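Local atomic coordinates of (5-formylfuran-3-yl)methyl phosphate transaminase (Methanococcus jannaschii, PDB entry 2Z61), a protein that catalyses the pyridoxal-phosphate-dependent transamination of 4-(hydroxymethyl)-2-furancarboxaldehyde phosphate by alanine, a step on the way to the furan moiety of methanofuran. Residues D114-Q119 and L133-V138; E190-L195 and A306-P311; T227-G232 and T257-A262; E327-L332 and L361-E366. All coordinates share one frame; numbering follows the deposited sequence.

Contact 1 of 4, residues D114-Q119 and L133-V138; sequences DEVLIQ and LGAKPV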
loop_
_atom_site.group_PDB
_atom_site.type_symbol
_atom_site.label_atom_id
_atom_site.label_comp_id
_atom_site.label_asym_id
_atom_site.label_seq_id
_atom_site.Cartn_x
_atom_site.Cartn_y
_atom_site.Cartn_z
ATOM N N ASP A 114 12.551 -8.670 19.529
ATOM C CA ASP A 114 12.652 -7.289 20.003
ATOM C C ASP A 114 11.410 -6.861 20.764
ATOM O O ASP A 114 10.332 -7.436 20.607
ATOM C CB ASP A 114 12.837 -6.307 18.845
ATOM C CG ASP A 114 14.222 -6.344 18.250
ATOM O OD1 ASP A 114 15.071 -7.116 18.745
ATOM O OD2 ASP A 114 14.463 -5.579 17.291
ATOM N N GLU A 115 11.575 -5.836 21.589
ATOM C CA GLU A 115 10.473 -5.287 22.358
ATOM C C GLU A 115 10.297 -3.850 21.881
ATOM O O GLU A 115 11.273 -3.108 21.745
ATOM C CB GLU A 115 10.788 -5.307 23.857
ATOM C CG GLU A 115 11.120 -6.688 24.409
ATOM C CD GLU A 115 11.335 -6.681 25.915
ATOM O OE1 GLU A 115 12.064 -5.798 26.407
ATOM O OE2 GLU A 115 10.781 -7.558 26.607
ATOM N N VAL A 116 9.057 -3.463 21.604
ATOM C CA VAL A 116 8.769 -2.109 21.153
ATOM C C VAL A 116 7.846 -1.495 22.190
ATOM O O VAL A 116 6.853 -2.107 22.568
ATOM C CB VAL A 116 8.070 -2.113 19.768
ATOM C CG1 VAL A 116 7.704 -0.698 19.355
ATOM C CG2 VAL A 116 8.984 -2.747 18.728
ATOM N N LEU A 117 8.187 -0.298 22.667
ATOM C CA LEU A 117 7.387 0.392 23.673
ATOM C C LEU A 117 6.294 1.222 23.016
ATOM O O LEU A 117 6.562 2.015 22.120
ATOM C CB LEU A 117 8.272 1.323 24.515
ATOM C CG LEU A 117 9.432 0.724 25.322
ATOM C CD1 LEU A 117 10.407 1.825 25.710
ATOM C CD2 LEU A 117 8.894 0.013 26.560
ATOM N N ILE A 118 5.060 1.043 23.467
ATOM C CA ILE A 118 3.938 1.807 22.941
ATOM C C ILE A 118 3.132 2.308 24.128
ATOM O O ILE A 118 3.092 1.661 25.173
ATOM C CB ILE A 118 3.033 0.940 22.034
ATOM C CG1 ILE A 118 2.737 -0.399 22.719
ATOM C CG2 ILE A 118 3.707 0.729 20.687
ATOM C CD1 ILE A 118 1.909 -1.364 21.876
ATOM N N GLN A 119 2.495 3.462 23.978
ATOM C CA GLN A 119 1.707 4.017 25.073
ATOM C C GLN A 119 0.400 3.250 25.322
ATOM O O GLN A 119 -0.178 2.668 24.398
ATOM C CB GLN A 119 1.399 5.489 24.789
ATOM C CG GLN A 119 0.548 6.184 25.843
ATOM C CD GLN A 119 0.541 7.690 25.656
ATOM O OE1 GLN A 119 0.656 8.183 24.533
ATOM N NE2 GLN A 119 0.390 8.427 26.750
ATOM N N LEU A 133 5.727 -8.724 12.931
ATOM C CA LEU A 133 7.165 -8.778 12.662
ATOM C C LEU A 133 7.949 -9.599 13.688
ATOM O O LEU A 133 9.178 -9.536 13.729
ATOM C CB LEU A 133 7.733 -7.358 12.582
ATOM C CG LEU A 133 7.214 -6.497 11.425
ATOM C CD1 LEU A 133 7.681 -5.055 11.594
ATOM C CD2 LEU A 133 7.715 -7.063 10.105
ATOM N N GLY A 134 7.237 -10.359 14.514
ATOM C CA GLY A 134 7.897 -11.191 15.507
ATOM C C GLY A 134 8.450 -10.497 16.743
ATOM O O GLY A 134 9.193 -11.105 17.520
ATOM N N ALA A 135 8.095 -9.229 16.938
ATOM C CA ALA A 135 8.568 -8.484 18.096
ATOM C C ALA A 135 7.481 -8.469 19.166
ATOM O O ALA A 135 6.345 -8.862 18.905
ATOM C CB ALA A 135 8.934 -7.058 17.689
ATOM N N LYS A 136 7.822 -8.013 20.367
ATOM C CA LYS A 136 6.844 -7.967 21.452
ATOM C C LYS A 136 6.431 -6.551 21.845
ATOM O O LYS A 136 7.260 -5.739 22.236
ATOM C CB LYS A 136 7.389 -8.681 22.691
ATOM C CG LYS A 136 6.440 -8.604 23.877
ATOM C CD LYS A 136 6.992 -9.277 25.126
ATOM C CE LYS A 136 5.967 -9.218 26.257
ATOM N NZ LYS A 136 6.483 -9.777 27.538
ATOM N N PRO A 137 5.133 -6.234 21.740
ATOM C CA PRO A 137 4.675 -4.897 22.111
ATOM C C PRO A 137 4.649 -4.731 23.626
ATOM O O PRO A 137 4.046 -5.541 24.332
ATOM C CB PRO A 137 3.278 -4.831 21.502
ATOM C CG PRO A 137 2.812 -6.235 21.591
ATOM C CD PRO A 137 4.036 -7.020 21.153
ATOM N N VAL A 138 5.309 -3.691 24.125
ATOM C CA VAL A 138 5.342 -3.437 25.560
ATOM C C VAL A 138 4.511 -2.207 25.922
ATOM O O VAL A 138 4.900 -1.071 25.634
ATOM C CB VAL A 138 6.793 -3.219 26.073
ATOM C CG1 VAL A 138 6.775 -2.960 27.573
ATOM C CG2 VAL A 138 7.662 -4.441 25.762
#

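Contact 2 of 4, residues E190-L195 and A306-P311; sequences EIYNGL and AYYVFP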
loop_
_atom_site.group_PDB
_atom_site.type_symbol
_atom_site.label_atom_id
_atom_site.label_comp_id
_atom_site.label_asym_id
_atom_site.label_seq_id
_atom_site.Cartn_x
_atom_site.Cartn_y
_atom_site.Cartn_z
ATOM N N GLU A 190 3.484 11.538 13.638
ATOM C CA GLU A 190 2.983 12.905 13.712
ATOM C C GLU A 190 1.838 13.234 12.748
ATOM O O GLU A 190 1.589 14.401 12.426
ATOM C CB GLU A 190 4.174 13.857 13.510
ATOM C CG GLU A 190 5.288 13.609 14.551
ATOM C CD GLU A 190 6.570 14.395 14.309
ATOM O OE1 GLU A 190 6.624 15.209 13.368
ATOM O OE2 GLU A 190 7.533 14.206 15.085
ATOM N N ILE A 191 1.110 12.202 12.327
ATOM C CA ILE A 191 0.011 12.359 11.382
ATOM C C ILE A 191 -1.052 13.406 11.759
ATOM O O ILE A 191 -1.716 13.955 10.882
ATOM C CB ILE A 191 -0.672 10.977 11.092
ATOM C CG1 ILE A 191 -1.418 11.039 9.758
ATOM C CG2 ILE A 191 -1.623 10.582 12.233
ATOM C CD1 ILE A 191 -0.548 11.471 8.591
ATOM N N TYR A 192 -1.206 13.693 13.045
ATOM C CA TYR A 192 -2.179 14.694 13.496
ATOM C C TYR A 192 -1.537 16.045 13.815
ATOM O O TYR A 192 -2.208 16.973 14.275
ATOM C CB TYR A 192 -2.931 14.211 14.741
ATOM C CG TYR A 192 -3.796 13.002 14.494
ATOM C CD1 TYR A 192 -3.386 11.730 14.889
ATOM C CD2 TYR A 192 -5.027 13.130 13.849
ATOM C CE1 TYR A 192 -4.185 10.603 14.646
ATOM C CE2 TYR A 192 -5.830 12.017 13.598
ATOM C CZ TYR A 192 -5.401 10.757 13.997
ATOM O OH TYR A 192 -6.184 9.665 13.720
ATOM N N ASN A 193 -0.236 16.150 13.587
ATOM C CA ASN A 193 0.474 17.390 13.858
ATOM C C ASN A 193 -0.188 18.478 13.018
ATOM O O ASN A 193 -0.591 18.236 11.882
ATOM C CB ASN A 193 1.946 17.228 13.478
ATOM C CG ASN A 193 2.866 18.021 14.366
ATOM O OD1 ASN A 193 3.994 18.337 13.988
ATOM N ND2 ASN A 193 2.385 18.361 15.555
ATOM N N GLY A 194 -0.309 19.678 13.572
ATOM C CA GLY A 194 -0.963 20.749 12.842
ATOM C C GLY A 194 -2.357 20.912 13.420
ATOM O O GLY A 194 -2.919 22.006 13.437
ATOM N N LEU A 195 -2.924 19.804 13.887
ATOM C CA LEU A 195 -4.239 19.836 14.509
ATOM C C LEU A 195 -4.010 20.009 16.005
ATOM O O LEU A 195 -4.252 19.100 16.798
ATOM C CB LEU A 195 -4.993 18.534 14.226
ATOM C CG LEU A 195 -5.386 18.356 12.757
ATOM C CD1 LEU A 195 -6.127 17.047 12.565
ATOM C CD2 LEU A 195 -6.247 19.535 12.328
ATOM N N ALA A 306 -5.543 16.755 17.524
ATOM C CA ALA A 306 -6.285 15.752 16.768
ATOM C C ALA A 306 -7.762 16.131 16.866
ATOM O O ALA A 306 -8.098 17.310 16.843
ATOM C CB ALA A 306 -6.036 14.348 17.351
ATOM N N TYR A 307 -8.647 15.150 16.952
ATOM C CA TYR A 307 -10.068 15.454 17.092
ATOM C C TYR A 307 -10.754 14.411 17.963
ATOM O O TYR A 307 -11.875 13.976 17.693
ATOM C CB TYR A 307 -10.743 15.581 15.717
ATOM C CG TYR A 307 -10.302 14.580 14.664
ATOM C CD1 TYR A 307 -10.682 13.235 14.736
ATOM C CD2 TYR A 307 -9.527 14.987 13.575
ATOM C CE1 TYR A 307 -10.305 12.323 13.741
ATOM C CE2 TYR A 307 -9.144 14.093 12.580
ATOM C CZ TYR A 307 -9.536 12.760 12.667
ATOM O OH TYR A 307 -9.150 11.872 11.689
ATOM N N TYR A 308 -10.064 14.036 19.035
ATOM C CA TYR A 308 -10.567 13.045 19.974
ATOM C C TYR A 308 -10.461 13.531 21.419
ATOM O O TYR A 308 -9.596 14.340 21.761
ATOM C CB TYR A 308 -9.758 11.751 19.868
ATOM C CG TYR A 308 -9.532 11.239 18.466
ATOM C CD1 TYR A 308 -10.588 10.753 17.693
ATOM C CD2 TYR A 308 -8.243 11.185 17.929
ATOM C CE1 TYR A 308 -10.359 10.215 16.420
ATOM C CE2 TYR A 308 -8.005 10.650 16.664
ATOM C CZ TYR A 308 -9.067 10.164 15.917
ATOM O OH TYR A 308 -8.819 9.613 14.679
ATOM N N VAL A 309 -11.355 13.017 22.255
ATOM C CA VAL A 309 -11.367 13.298 23.686
ATOM C C VAL A 309 -11.565 11.903 24.282
ATOM O O VAL A 309 -12.412 11.133 23.813
ATOM C CB VAL A 309 -12.517 14.244 24.083
ATOM C CG1 VAL A 309 -12.472 14.511 25.574
ATOM C CG2 VAL A 309 -12.381 15.570 23.329
ATOM N N PHE A 310 -10.767 11.569 25.292
ATOM C CA PHE A 310 -10.806 10.239 25.900
ATOM C C PHE A 310 -11.131 10.318 27.398
ATOM O O PHE A 310 -10.266 10.092 28.245
ATOM C CB PHE A 310 -9.438 9.579 25.689
ATOM C CG PHE A 310 -9.443 8.086 25.797
ATOM C CD1 PHE A 310 -10.194 7.313 24.915
ATOM C CD2 PHE A 310 -8.655 7.445 26.743
ATOM C CE1 PHE A 310 -10.152 5.919 24.972
ATOM C CE2 PHE A 310 -8.606 6.054 26.810
ATOM C CZ PHE A 310 -9.356 5.292 25.920
ATOM N N PRO A 311 -12.393 10.615 27.738
ATOM C CA PRO A 311 -12.841 10.733 29.129
ATOM C C PRO A 311 -12.958 9.452 29.944
ATOM O O PRO A 311 -13.304 8.389 29.418
ATOM C CB PRO A 311 -14.190 11.424 28.989
ATOM C CG PRO A 311 -14.715 10.828 27.719
ATOM C CD PRO A 311 -13.504 10.884 26.808
#

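Contact 3 of 4, residues T227-G232 and T257-A262; sequences TGWRIG and TISQYA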
loop_
_atom_site.group_PDB
_atom_site.type_symbol
_atom_site.label_atom_id
_atom_site.label_comp_id
_atom_site.label_asym_id
_atom_site.label_seq_id
_atom_site.Cartn_x
_atom_site.Cartn_y
_atom_site.Cartn_z
ATOM N N THR A 227 -7.612 11.581 3.216
ATOM C CA THR A 227 -7.626 10.175 3.619
ATOM C C THR A 227 -7.688 9.190 2.454
ATOM O O THR A 227 -6.868 8.277 2.357
ATOM C CB THR A 227 -8.800 9.866 4.575
ATOM O OG1 THR A 227 -10.041 10.180 3.931
ATOM C CG2 THR A 227 -8.677 10.683 5.861
ATOM N N GLY A 228 -8.652 9.376 1.561
ATOM C CA GLY A 228 -8.791 8.471 0.428
ATOM C C GLY A 228 -7.727 8.574 -0.654
ATOM O O GLY A 228 -7.569 7.643 -1.435
ATOM N N TRP A 229 -7.003 9.691 -0.716
ATOM C CA TRP A 229 -5.956 9.865 -1.718
ATOM C C TRP A 229 -4.734 8.981 -1.448
ATOM O O TRP A 229 -3.844 8.856 -2.300
ATOM C CB TRP A 229 -5.520 11.336 -1.791
ATOM C CG TRP A 229 -6.612 12.316 -2.170
ATOM C CD1 TRP A 229 -7.744 12.602 -1.455
ATOM C CD2 TRP A 229 -6.611 13.220 -3.291
ATOM N NE1 TRP A 229 -8.432 13.637 -2.044
ATOM C CE2 TRP A 229 -7.762 14.036 -3.171
ATOM C CE3 TRP A 229 -5.746 13.421 -4.380
ATOM C CZ2 TRP A 229 -8.073 15.046 -4.101
ATOM C CZ3 TRP A 229 -6.054 14.428 -5.308
ATOM C CH2 TRP A 229 -7.211 15.228 -5.157
ATOM N N ARG A 230 -4.689 8.383 -0.257
ATOM C CA ARG A 230 -3.606 7.476 0.140
ATOM C C ARG A 230 -2.207 8.004 -0.153
ATOM O O ARG A 230 -1.529 7.547 -1.082
ATOM C CB ARG A 230 -3.768 6.112 -0.552
ATOM C CG ARG A 230 -5.158 5.495 -0.476
ATOM C CD ARG A 230 -5.401 4.878 0.875
ATOM N NE ARG A 230 -5.533 5.922 1.862
ATOM C CZ ARG A 230 -5.006 5.885 3.073
ATOM N NH1 ARG A 230 -4.298 4.836 3.477
ATOM N NH2 ARG A 230 -5.171 6.930 3.857
ATOM N N ILE A 231 -1.754 8.947 0.657
ATOM C CA ILE A 231 -0.427 9.495 0.466
ATOM C C ILE A 231 0.139 10.100 1.750
ATOM O O ILE A 231 -0.449 10.997 2.350
ATOM C CB ILE A 231 -0.429 10.538 -0.684
ATOM C CG1 ILE A 231 0.917 11.271 -0.716
ATOM C CG2 ILE A 231 -1.623 11.507 -0.537
ATOM C CD1 ILE A 231 1.077 12.194 -1.919
ATOM N N GLY A 232 1.271 9.551 2.179
ATOM C CA GLY A 232 1.949 10.023 3.376
ATOM C C GLY A 232 3.439 10.060 3.071
ATOM O O GLY A 232 3.831 9.979 1.905
ATOM N N THR A 257 -0.024 8.336 -8.415
ATOM C CA THR A 257 0.444 9.457 -9.207
ATOM C C THR A 257 -0.361 10.754 -9.121
ATOM O O THR A 257 0.213 11.836 -9.000
ATOM C CB THR A 257 0.561 9.028 -10.666
ATOM O OG1 THR A 257 1.388 7.861 -10.726
ATOM C CG2 THR A 257 1.186 10.131 -11.519
ATOM N N ILE A 258 -1.678 10.646 -9.182
ATOM C CA ILE A 258 -2.532 11.821 -9.122
ATOM C C ILE A 258 -2.414 12.547 -7.787
ATOM O O ILE A 258 -2.401 13.772 -7.748
ATOM C CB ILE A 258 -4.010 11.440 -9.360
ATOM C CG1 ILE A 258 -4.180 10.938 -10.793
ATOM C CG2 ILE A 258 -4.914 12.635 -9.131
ATOM C CD1 ILE A 258 -5.496 10.235 -11.023
ATOM N N SER A 259 -2.317 11.796 -6.700
ATOM C CA SER A 259 -2.208 12.419 -5.386
ATOM C C SER A 259 -0.916 13.220 -5.266
ATOM O O SER A 259 -0.923 14.363 -4.814
ATOM C CB SER A 259 -2.257 11.358 -4.283
ATOM O OG SER A 259 -3.491 10.665 -4.296
ATOM N N GLN A 260 0.193 12.607 -5.661
ATOM C CA GLN A 260 1.488 13.273 -5.583
ATOM C C GLN A 260 1.432 14.663 -6.212
ATOM O O GLN A 260 1.762 15.657 -5.562
ATOM C CB GLN A 260 2.576 12.424 -6.256
ATOM C CG GLN A 260 2.930 11.141 -5.487
ATOM C CD GLN A 260 4.181 10.470 -6.017
ATOM O OE1 GLN A 260 5.278 11.020 -5.920
ATOM N NE2 GLN A 260 4.024 9.275 -6.578
ATOM N N TYR A 261 0.993 14.737 -7.469
ATOM C CA TYR A 261 0.904 16.025 -8.138
ATOM C C TYR A 261 -0.094 16.952 -7.475
ATOM O O TYR A 261 0.158 18.146 -7.350
ATOM C CB TYR A 261 0.557 15.856 -9.622
ATOM C CG TYR A 261 1.746 15.391 -10.429
ATOM C CD1 TYR A 261 1.885 14.055 -10.805
ATOM C CD2 TYR A 261 2.769 16.278 -10.762
ATOM C CE1 TYR A 261 3.018 13.613 -11.486
ATOM C CE2 TYR A 261 3.908 15.845 -11.445
ATOM C CZ TYR A 261 4.025 14.515 -11.800
ATOM O OH TYR A 261 5.168 14.082 -12.436
ATOM N N ALA A 262 -1.218 16.404 -7.029
ATOM C CA ALA A 262 -2.241 17.210 -6.378
ATOM C C ALA A 262 -1.739 17.793 -5.052
ATOM O O ALA A 262 -2.052 18.933 -4.704
ATOM C CB ALA A 262 -3.486 16.365 -6.139
#

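Contact 4 of 4, residues E327-L332 and L361-E366; sequences EKFVAL and LERIKE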
loop_
_atom_site.group_PDB
_atom_site.type_symbol
_atom_site.label_atom_id
_atom_site.label_comp_id
_atom_site.label_asym_id
_atom_site.label_seq_id
_atom_site.Cartn_x
_atom_site.Cartn_y
_atom_site.Cartn_z
ATOM N N GLU A 327 -30.306 2.738 22.937
ATOM C CA GLU A 327 -31.331 3.642 23.437
ATOM C C GLU A 327 -31.385 5.005 22.757
ATOM O O GLU A 327 -32.440 5.419 22.277
ATOM C CB GLU A 327 -31.161 3.847 24.940
ATOM C CG GLU A 327 -31.526 2.635 25.765
ATOM C CD GLU A 327 -31.278 2.849 27.240
ATOM O OE1 GLU A 327 -31.653 3.927 27.753
ATOM O OE2 GLU A 327 -30.719 1.938 27.884
ATOM N N LYS A 328 -30.253 5.703 22.717
ATOM C CA LYS A 328 -30.202 7.032 22.122
ATOM C C LYS A 328 -29.649 7.129 20.705
ATOM O O LYS A 328 -29.584 8.221 20.139
ATOM C CB LYS A 328 -29.425 7.979 23.040
ATOM C CG LYS A 328 -30.264 8.550 24.172
ATOM C CD LYS A 328 -30.791 7.468 25.099
ATOM C CE LYS A 328 -31.928 8.005 25.959
ATOM N NZ LYS A 328 -31.625 9.351 26.521
ATOM N N PHE A 329 -29.246 5.997 20.137
ATOM C CA PHE A 329 -28.719 5.978 18.775
ATOM C C PHE A 329 -27.462 6.834 18.629
ATOM O O PHE A 329 -27.297 7.546 17.637
ATOM C CB PHE A 329 -29.797 6.473 17.804
ATOM C CG PHE A 329 -31.161 5.885 18.063
ATOM C CD1 PHE A 329 -32.282 6.707 18.144
ATOM C CD2 PHE A 329 -31.321 4.511 18.248
ATOM C CE1 PHE A 329 -33.542 6.172 18.409
ATOM C CE2 PHE A 329 -32.577 3.967 18.512
ATOM C CZ PHE A 329 -33.689 4.800 18.594
ATOM N N VAL A 330 -26.581 6.759 19.624
ATOM C CA VAL A 330 -25.328 7.510 19.615
ATOM C C VAL A 330 -24.147 6.544 19.618
ATOM O O VAL A 330 -23.943 5.786 20.571
ATOM C CB VAL A 330 -25.239 8.448 20.834
ATOM C CG1 VAL A 330 -23.886 9.146 20.868
ATOM C CG2 VAL A 330 -26.354 9.479 20.760
ATOM N N ALA A 331 -23.377 6.579 18.535
ATOM C CA ALA A 331 -22.223 5.702 18.363
ATOM C C ALA A 331 -20.928 6.252 18.966
ATOM O O ALA A 331 -20.423 7.297 18.549
ATOM C CB ALA A 331 -22.024 5.413 16.875
ATOM N N LEU A 332 -20.402 5.528 19.948
ATOM C CA LEU A 332 -19.161 5.891 20.629
ATOM C C LEU A 332 -18.221 4.698 20.557
ATOM O O LEU A 332 -18.660 3.568 20.370
ATOM C CB LEU A 332 -19.417 6.231 22.106
ATOM C CG LEU A 332 -20.111 7.546 22.457
ATOM C CD1 LEU A 332 -20.125 7.716 23.964
ATOM C CD2 LEU A 332 -19.384 8.707 21.806
ATOM N N LEU A 361 -24.422 15.046 22.175
ATOM C CA LEU A 361 -24.081 15.280 23.572
ATOM C C LEU A 361 -25.346 15.433 24.420
ATOM O O LEU A 361 -25.422 14.914 25.537
ATOM C CB LEU A 361 -23.195 16.524 23.696
ATOM C CG LEU A 361 -21.748 16.365 23.212
ATOM C CD1 LEU A 361 -21.024 17.703 23.284
ATOM C CD2 LEU A 361 -21.033 15.332 24.062
ATOM N N GLU A 362 -26.339 16.137 23.886
ATOM C CA GLU A 362 -27.593 16.331 24.604
ATOM C C GLU A 362 -28.242 14.988 24.924
ATOM O O GLU A 362 -28.719 14.777 26.037
ATOM C CB GLU A 362 -28.550 17.194 23.776
ATOM C CG GLU A 362 -28.277 18.687 23.870
ATOM C CD GLU A 362 -28.612 19.265 25.238
ATOM O OE1 GLU A 362 -28.016 18.827 26.245
ATOM O OE2 GLU A 362 -29.476 20.164 25.307
ATOM N N ARG A 363 -28.258 14.083 23.951
ATOM C CA ARG A 363 -28.845 12.763 24.159
ATOM C C ARG A 363 -28.138 12.055 25.309
ATOM O O ARG A 363 -28.783 11.458 26.170
ATOM C CB ARG A 363 -28.727 11.912 22.895
ATOM C CG ARG A 363 -29.557 12.405 21.722
ATOM C CD ARG A 363 -29.481 11.423 20.563
ATOM N NE ARG A 363 -30.189 11.903 19.381
ATOM C CZ ARG A 363 -30.270 11.235 18.233
ATOM N NH1 ARG A 363 -29.688 10.050 18.108
ATOM N NH2 ARG A 363 -30.932 11.754 17.210
ATOM N N ILE A 364 -26.809 12.123 25.318
ATOM C CA ILE A 364 -26.024 11.488 26.370
ATOM C C ILE A 364 -26.391 12.080 27.730
ATOM O O ILE A 364 -26.419 11.374 28.735
ATOM C CB ILE A 364 -24.508 11.663 26.120
ATOM C CG1 ILE A 364 -24.123 11.010 24.788
ATOM C CG2 ILE A 364 -23.712 11.040 27.264
ATOM C CD1 ILE A 364 -22.682 11.222 24.387
ATOM N N LYS A 365 -26.669 13.380 27.757
ATOM C CA LYS A 365 -27.051 14.034 29.002
ATOM C C LYS A 365 -28.400 13.485 29.452
ATOM O O LYS A 365 -28.657 13.349 30.650
ATOM C CB LYS A 365 -27.156 15.550 28.808
ATOM C CG LYS A 365 -27.530 16.307 30.078
ATOM C CD LYS A 365 -27.596 17.808 29.841
ATOM C CE LYS A 365 -27.919 18.561 31.127
ATOM N NZ LYS A 365 -27.991 20.036 30.912
ATOM N N GLU A 366 -29.257 13.169 28.486
ATOM C CA GLU A 366 -30.580 12.629 28.781
ATOM C C GLU A 366 -30.469 11.159 29.175
ATOM O O GLU A 366 -31.393 10.581 29.743
ATOM C CB GLU A 366 -31.491 12.763 27.559
ATOM C CG GLU A 366 -31.672 14.190 27.071
ATOM C CD GLU A 366 -32.727 14.307 25.987
ATOM O OE1 GLU A 366 -32.622 13.584 24.972
ATOM O OE2 GLU A 366 -33.658 15.124 26.145
#

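Contact 1 of 4, residues D114-Q119 and L133-V138
Two neighbouring parallel strands of a beta-alpha-beta unit meet here: 115-119 and, after helix 125-132, the strand outermost in the sheet of this chain, which starts at Lys136. Four backbone hydrogen bonds join them. The shortest runs from Lys136 N to Asp114 O at 2.6 Å. Val116 N gives to Lys136 O, Val138 N to Val116 O, and Ile118 N to Val138 O. Val116 thus uses both its N-H and its carbonyl, and Pro137, which has no N-H to give, sits opposite it at no cost to the bonds of this pair.

Glu115, Leu117, Lys136 and Val138 point to one face of the sheet. There Leu117 and Val138 run side by side, CD2 of Leu117 lying 3.8 Å from CG1 of Val138, while CG2 of Val138 packs at 3.8 Å on CB of Glu115. A chi1 of -180° puts CG1 of Val138 opposite the backbone N, sending CG1 toward Leu117 and CG2 toward Glu115. The Glu115 carboxylate is hydrogen-bonded by Ser152, and Lys136 NZ stays 4.9 Å from Glu115 OE2, too far for direct contact.

On the other face lie Val116 and Pro137, which helix 125-132 covers with Ile130. Ile118 joins them: with CG1 between the backbone N and the carbonyl carbon (chi1 47°), its CD1 reaches CB of Pro137 at 3.7 Å. Before the strand, Gly134 with positive phi closes a Schellman motif at the end of the helix, and Ala135 turns its CB toward Asp114, whose carboxylate forms a salt bridge with Lys156. Strand, covering helix and parallel neighbour make up the beta-alpha-beta crossover typical of the large domain in this aminotransferase family.

Contact 2 of 4, residues E190-L195 and A306-P311
Tyr192 meets two tyrosines of 306-311 at nearly right angles, once with its edge and once with its face. Its CE2 edge is turned to the face of Tyr307 in a T-shaped pair, centroids 5.6 Å apart and planes at 87°. Tyr308 reverses the roles and directs its own edge at the face of Tyr192, offset, with planes at 79°. CB of Ala306 makes an off-centre CH-pi contact with the Tyr192 ring, 4.2 Å from its centroid.

This aromatic cluster belongs to the cofactor site: Tyr192 OH is hydrogen-bonded to Tyr308 OH at 2.8 Å and also to O3 of the pyridoxal phosphate carried by Lys222, so Tyr308, a second-shell partner, probably steadies the hydroxyl beside the cofactor. A phenylalanine in place of Tyr192 would probably keep much of the ring packing but leave the cofactor O3 and Tyr308 OH without this shared partner.

CG of Tyr307 sits between its backbone N and carbonyl carbon (chi1 40°), which brings the ring to the Tyr192 edge, and its OH is held by Gly37 O. CD1 of Leu195 touches Tyr307 CD2 at 4.1 Å. Along the backbone, Ala306 N donates to Leu195 O at 2.8 Å in the carbonyl plane, tying the turn 192-195 to the chain that leads into strand 308-309.

Contact 3 of 4, residues T227-G232 and T257-A262
Ile258, near the start of helix 257-263, only brushes Trp229, its CG2 lying 4.4 Å from CZ3 of the indole. Ser259 carries the main contact. With OG anti to its own carbonyl carbon (chi1 -62°), the hydroxyl donates to Trp229 O at 2.7 Å, and the same OG lies 3.3 Å from Trp229 CB, near the plane of the indole and at its edge. Ser259 CB packs against CG2 of Ile231 at 3.8 Å.

The segment 227-232 is part of the phosphate-binding region of this pyridoxal-phosphate fold. Arg230 grips Thr227 O side-on with NE at 2.8 Å and NH2 at 2.6 Å, the oxygen lying close to the guanidinium plane, and NH2 also bonds OP2 of the cofactor on Lys222; Ser254 of the second subunit packs on Arg230.

CD1 of Ile231 touches CA of Gln260 at 3.8 Å, while the amide of Gln260 turns elsewhere and accepts from Ile68 N. One turn on from Ile258, Ala262 sets its CB 3.3 Å from Trp229 CZ3, a close approach, with Ile47 of helix 45-56 touching both residues. An alanine in place of Trp229 would probably open a gap between the loop and the methyl of Ala262.

Contact 4 of 4, residues E327-L332 and L361-E366
Arg363 and Lys328 carry the polar part of this contact. Arg363 NH1 donates to Lys328 O at 2.7 Å, in the plane of that carbonyl, although the oxygen stands 30° out of the guanidinium plane. The arginine chain is extended from CG to NE (chi2 -174°, chi3 -176°), which carries the guanidinium from helix 354-368 across to the end of helix 317-328. Lys328 O is the last carbonyl before Phe329 leaves the helix with positive phi, so the arginine binds the carbonyl at the point where the helix ends. NH1 has a further, weak hydrogen bond to Lys30 O, and Glu359 forms a long, weak ion pair with NH2.

Helix 317-328, the short strand 330-331 and helix 354-368 belong to the small domain of this fold type I aminotransferase; backbone hydrogen bonds of Phe329 and Ala331 with Ile32 pair the strand with strand 32-33.

The aliphatic parts of Lys328 and Arg363 run antiparallel alongside each other, CG of the lysine 3.9 Å from CB of the arginine. CG2 of Val330 meets Arg363 CD at 3.7 Å, and its other methyl, CG1, lies 4.3 Å from CD1 of Ile364. Leu332 CD1 comes up to the same Ile364 methyl at 4.4 Å, and Leu324 of helix 317-328 touches Val330, Leu332 and Ile364 alike.

By charge the link is looser: the kinked Lys328 chain brings NZ to 3.6 Å from CB of Glu366, but OE1 of Glu366, the nearer carboxylate oxygen, remains 4.6 Å from NZ.

Overall arrangement
Contacts 2 and 3 both reach the cofactor: Tyr192 bonds O3 and Arg230 bonds the phosphate of the pyridoxal phosphate on Lys222. Their centres are about 21 Å apart and their nearest atoms about 6 Å, and the chain between the segments of contact 2 contains both segments of contact 3. Contact 1 lies at the far edge of the seven-stranded sheet, its centre about 23 Å from that of contact 2 and 30 Å from that of contact 3. Contact 4 lies about 23 Å from contact 2 between centres, in the small domain, and follows it in sequence from strand 308-309 to helix 317-328; it is about 37 Å from contact 1.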